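Local coordinates for protein thermoresistant glucokinase (Janibacter sp. HTCC2649, PDB 4EUN) that probably phosphorylates D-gluconate with ATP, as a thermoresistant gluconokinase-type sugar kinase of the P-loop kinase fold, at residues F128-G133 against A160-L165; L111-R116 against E166-G171. All blocks are in the same frame, centred on the assembly; numbering follows the deposited sequence.

Contact 1 (F128-G133 against A160-L165); sequences FLHLDG and ATLEAL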
# COMPACT_ATOMS: atom_id res chain seq x y z
N PHE A 128 -4.96 -0.36 16.96
CA PHE A 128 -3.74 -1.00 16.50
C PHE A 128 -3.89 -2.50 16.39
O PHE A 128 -4.44 -3.15 17.27
CB PHE A 128 -2.58 -0.67 17.47
CG PHE A 128 -2.15 0.76 17.38
CD1 PHE A 128 -2.81 1.75 18.10
CD2 PHE A 128 -1.11 1.12 16.53
CE1 PHE A 128 -2.43 3.09 17.99
CE2 PHE A 128 -0.72 2.45 16.41
CZ PHE A 128 -1.38 3.43 17.14
N LEU A 129 -3.40 -3.05 15.28
CA LEU A 129 -3.24 -4.50 15.15
C LEU A 129 -1.74 -4.75 15.18
O LEU A 129 -1.00 -4.35 14.28
CB LEU A 129 -3.84 -5.00 13.83
CG LEU A 129 -5.31 -4.66 13.57
CD1 LEU A 129 -5.69 -5.11 12.17
CD2 LEU A 129 -6.22 -5.32 14.60
N HIS A 130 -1.29 -5.39 16.25
CA HIS A 130 0.14 -5.63 16.43
C HIS A 130 0.51 -7.03 15.95
O HIS A 130 0.22 -8.02 16.62
CB HIS A 130 0.49 -5.45 17.91
CG HIS A 130 1.90 -5.79 18.26
ND1 HIS A 130 2.30 -5.96 19.57
CD2 HIS A 130 3.00 -5.99 17.50
CE1 HIS A 130 3.59 -6.26 19.59
NE2 HIS A 130 4.04 -6.29 18.35
N LEU A 131 1.11 -7.10 14.76
CA LEU A 131 1.46 -8.37 14.14
C LEU A 131 2.88 -8.72 14.54
O LEU A 131 3.83 -7.98 14.27
CB LEU A 131 1.36 -8.23 12.61
CG LEU A 131 1.51 -9.47 11.73
CD1 LEU A 131 0.38 -10.46 11.96
CD2 LEU A 131 1.50 -9.02 10.29
N ASP A 132 3.05 -9.86 15.21
CA ASP A 132 4.35 -10.17 15.75
C ASP A 132 4.49 -11.64 16.07
O ASP A 132 3.53 -12.41 16.02
CB ASP A 132 4.57 -9.32 17.00
CG ASP A 132 6.02 -8.94 17.19
OD1 ASP A 132 6.90 -9.62 16.63
OD2 ASP A 132 6.27 -7.94 17.89
N GLY A 133 5.72 -12.04 16.40
CA GLY A 133 6.00 -13.42 16.72
C GLY A 133 7.47 -13.56 17.03
O GLY A 133 8.19 -12.56 17.10
N ALA A 160 13.71 -4.18 19.06
CA ALA A 160 13.96 -3.34 20.24
C ALA A 160 13.04 -2.11 20.28
O ALA A 160 12.71 -1.61 21.35
CB ALA A 160 15.41 -2.93 20.29
N THR A 161 12.63 -1.63 19.11
CA THR A 161 11.81 -0.42 18.98
C THR A 161 10.33 -0.70 19.21
O THR A 161 9.57 0.16 19.66
CB THR A 161 12.01 0.22 17.58
OG1 THR A 161 13.38 0.62 17.43
CG2 THR A 161 11.11 1.44 17.37
N LEU A 162 9.92 -1.93 18.90
CA LEU A 162 8.53 -2.35 18.97
C LEU A 162 8.10 -2.56 20.43
O LEU A 162 8.32 -3.63 21.00
CB LEU A 162 8.35 -3.64 18.16
CG LEU A 162 6.93 -4.10 17.84
CD1 LEU A 162 6.12 -2.93 17.47
CD2 LEU A 162 6.92 -5.10 16.71
N GLU A 163 7.49 -1.52 21.01
CA GLU A 163 7.04 -1.56 22.41
C GLU A 163 5.64 -2.14 22.52
O GLU A 163 4.75 -1.78 21.75
CB GLU A 163 7.09 -0.15 23.03
CG GLU A 163 8.52 0.38 23.18
CD GLU A 163 8.61 1.79 23.71
OE1 GLU A 163 7.57 2.43 24.01
OE2 GLU A 163 9.76 2.29 23.82
N ALA A 164 5.45 -3.06 23.47
CA ALA A 164 4.15 -3.72 23.66
C ALA A 164 3.02 -2.70 23.79
O ALA A 164 3.20 -1.62 24.36
CB ALA A 164 4.20 -4.60 24.90
N LEU A 165 1.86 -3.05 23.25
CA LEU A 165 0.68 -2.23 23.50
C LEU A 165 0.39 -2.18 25.00
O LEU A 165 0.49 -3.18 25.71
CB LEU A 165 -0.53 -2.77 22.73
CG LEU A 165 -0.47 -2.57 21.22
CD1 LEU A 165 -1.49 -3.46 20.55
CD2 LEU A 165 -0.73 -1.12 20.86
O HOH W 1 1.77 -5.84 22.25

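Contact 2 (L111-R116 against E166-G171); sequences LKRTYR and EPDESG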
# COMPACT_ATOMS: atom_id res chain seq x y z
N LEU A 111 6.81 0.51 16.24
CA LEU A 111 6.52 1.78 16.88
C LEU A 111 6.70 1.70 18.39
O LEU A 111 6.31 0.71 19.04
CB LEU A 111 5.09 2.19 16.62
CG LEU A 111 4.65 2.29 15.17
CD1 LEU A 111 3.15 2.48 15.12
CD2 LEU A 111 5.37 3.44 14.51
N LYS A 112 7.29 2.76 18.95
CA LYS A 112 7.31 2.98 20.37
C LYS A 112 5.96 3.50 20.81
O LYS A 112 5.21 4.03 20.00
CB LYS A 112 8.37 4.02 20.71
CG LYS A 112 9.79 3.61 20.37
CD LYS A 112 10.77 4.65 20.93
CE LYS A 112 12.21 4.33 20.55
NZ LYS A 112 13.15 5.31 21.17
N ARG A 113 5.66 3.39 22.11
CA ARG A 113 4.46 4.01 22.68
C ARG A 113 4.35 5.49 22.34
O ARG A 113 3.28 5.95 21.92
CB ARG A 113 4.45 3.83 24.20
CG ARG A 113 3.48 4.77 24.92
CD ARG A 113 2.07 4.30 24.72
NE ARG A 113 1.07 5.32 25.04
CZ ARG A 113 0.15 5.19 26.00
NH1 ARG A 113 0.11 4.09 26.74
NH2 ARG A 113 -0.72 6.16 26.20
N THR A 114 5.43 6.24 22.53
CA THR A 114 5.42 7.67 22.18
C THR A 114 5.09 7.93 20.71
O THR A 114 4.51 8.97 20.39
CB THR A 114 6.76 8.35 22.50
OG1 THR A 114 7.82 7.64 21.84
CG2 THR A 114 7.02 8.37 24.00
N TYR A 115 5.49 7.02 19.82
CA TYR A 115 5.16 7.17 18.40
C TYR A 115 3.66 7.02 18.20
O TYR A 115 3.05 7.75 17.41
CB TYR A 115 5.86 6.12 17.53
CG TYR A 115 7.37 6.14 17.54
CD1 TYR A 115 8.09 7.11 18.22
CD2 TYR A 115 8.08 5.16 16.85
CE1 TYR A 115 9.48 7.10 18.23
CE2 TYR A 115 9.46 5.14 16.86
CZ TYR A 115 10.16 6.12 17.54
OH TYR A 115 11.55 6.10 17.54
N ARG A 116 3.08 6.03 18.88
CA ARG A 116 1.64 5.82 18.79
C ARG A 116 0.88 7.02 19.36
O ARG A 116 -0.19 7.35 18.86
CB ARG A 116 1.23 4.50 19.45
CG ARG A 116 1.93 3.30 18.80
CD ARG A 116 1.40 1.95 19.27
NE ARG A 116 1.66 1.66 20.69
CZ ARG A 116 2.69 0.95 21.14
NH1 ARG A 116 3.61 0.49 20.31
NH2 ARG A 116 2.80 0.72 22.44
N GLU A 166 0.05 -0.98 25.47
CA GLU A 166 -0.17 -0.73 26.90
C GLU A 166 -1.67 -0.65 27.19
O GLU A 166 -2.47 -0.44 26.27
CB GLU A 166 0.61 0.53 27.32
CG GLU A 166 2.11 0.41 27.03
CD GLU A 166 2.93 1.66 27.35
OE1 GLU A 166 2.37 2.66 27.82
OE2 GLU A 166 4.16 1.62 27.10
N PRO A 167 -2.06 -0.86 28.46
CA PRO A 167 -3.49 -0.98 28.82
C PRO A 167 -4.40 0.14 28.33
O PRO A 167 -5.56 -0.14 28.01
CB PRO A 167 -3.46 -0.99 30.35
CG PRO A 167 -2.17 -1.66 30.68
CD PRO A 167 -1.19 -1.23 29.60
N ASP A 168 -3.92 1.38 28.27
CA ASP A 168 -4.79 2.49 27.91
C ASP A 168 -4.85 2.72 26.39
O ASP A 168 -5.47 3.67 25.92
CB ASP A 168 -4.38 3.77 28.63
CG ASP A 168 -2.95 4.17 28.35
OD1 ASP A 168 -2.15 3.29 27.98
OD2 ASP A 168 -2.63 5.37 28.51
N GLU A 169 -4.21 1.83 25.63
CA GLU A 169 -4.27 1.91 24.18
C GLU A 169 -5.32 0.96 23.64
O GLU A 169 -5.72 0.01 24.31
CB GLU A 169 -2.91 1.56 23.58
CG GLU A 169 -1.76 2.40 24.08
CD GLU A 169 -0.47 2.11 23.35
OE1 GLU A 169 0.28 1.21 23.79
OE2 GLU A 169 -0.22 2.76 22.32
N SER A 170 -5.75 1.20 22.41
CA SER A 170 -6.70 0.31 21.77
C SER A 170 -5.96 -0.55 20.77
O SER A 170 -5.47 -0.06 19.75
CB SER A 170 -7.79 1.10 21.05
OG SER A 170 -8.61 0.24 20.28
N GLY A 171 -5.84 -1.84 21.06
CA GLY A 171 -5.16 -2.72 20.15
C GLY A 171 -5.24 -4.18 20.54
O GLY A 171 -5.57 -4.50 21.68

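Contact 1 (F128-G133 against A160-L165)
Phe128 meets Leu165 through its CB, which lies 3.9 Å from Leu165 CD2; the ring itself leads off from this methyl, reaching Leu119 and Arg116 of helix 113-119. Leu129, next along the strand, faces the other way, and the alternation brings His130 back to the side where 160-165 passes. With CG anti to the backbone N (chi1 174°), His130 carries its imidazole out from the strand toward Leu162, with Leu165 beside its CB. That CB of His130 touches Leu165 CD1 at 3.9 Å, while at the far end of the ring NE2 lies 3.5 Å from Leu162 CD2, the methyl coming in obliquely.

Both ring nitrogens have polar partners. His130 NE2 donates to Asp132 OD2 over 2.8 Å, a bent bond (143°) that leaves the imidazole plane by 24° and meets the oxygen on its anti side. A water stands in the ring plane at the other nitrogen, 2.7 Å from His130 ND1, and accepts from Leu165 N, so it ties the ring to the backbone of the opposing segment. Held at both nitrogens, the imidazole is fixed in its rotation. Asp132, two residues on and on the same side of the strand, also takes the amide of Gly133 on OD1, which helps set its carboxylate. Asp132 OD2 lies only 3.1 Å from Leu162 CD2, a tight approach.

Leu162, the first residue to depart from helical geometry after helix 155-161, also packs on Met35 of strand 31-35. The irregular chain that follows runs back over strand 127-132, obliquely and against its direction, before reaching edge strand 171-175. Strand 127-132 is fourth in a parallel five-stranded sheet of order 2-3-1-4-5, consistent with the P-loop kinase fold.

Contact 2 (L111-R116 against E166-G171)
A salt-bridge network joins the start of helix 113-119 to the type I beta turn Glu166-Glu169, in the loop that leads into edge strand 171-175. Two arginines one helical turn apart, Arg113 and Arg116, reach from the helix to three carboxylates of the turn.

Arg113 grips Asp168 end-on. Its NH1 lies 2.7 Å from Asp168 OD1, on the syn side, and its NH2 gives a straighter bond (164°) to Asp168 OD2, which sits in the guanidinium plane although the nitrogen stands above the plane of the carboxylate. The two planes are turned 46° apart, so the fork is twisted. NH1 of Arg113 makes a second, weak bond to Glu166 OE1 at 2.9 Å. Glu169 slides past Arg113 in the opposite direction, its CG over one face of the guanidinium and its carboxylate stacked at a small angle.

Arg116 bends at chi3 (-66°), which turns the NE side of its guanidinium to Glu169 for a side-on, nearly coplanar pairing. The bond from Arg116 NE to Glu169 OE2 is 2.7 Å long and almost straight; Arg116 NH2 reaches Glu169 OE1 at 2.9 Å on its syn lone pair. The anti lone pair of that same Glu169 OE1 takes the backbone N of Glu166 at 2.8 Å, so the side chain of the turn's last residue bonds back to the amide of its first, beside the backbone bond from Glu169 N to Glu166 O.

Arg120 adds a further salt bridge to Glu169 OE2, and Asp117 pairs with Arg113 NE. With both oxygens engaged and cationic groups close by, Glu169 is probably kept ionised, and its carboxylate, gripped by several donors, probably helps hold Arg116 and the turn in place. Charge pairing, rather than apolar packing, joins helix and turn here.

Overall arrangement
Both contacts use the same run of chain: helix 155-161 ends, 162-165 runs back over strand 127-132 at a slant in contact 1, and 166-171 continues directly into the turn of contact 2. Their centres lie about 9 Å apart. Direct bonds join them, Phe128 N probably donating to Ser170 O at 2.9 Å and Arg113 N to Glu163 OE1 at 2.9 Å. Arg116 serves both, since its NH1 also bonds Glu163 O. The centre of contact 1 lies about 9 Å from the centre of the chain and that of surface contact 2 about 12 Å. Through Leu162, contact 1 touches residues of the probable P-loop, the expected nucleotide-phosphate site.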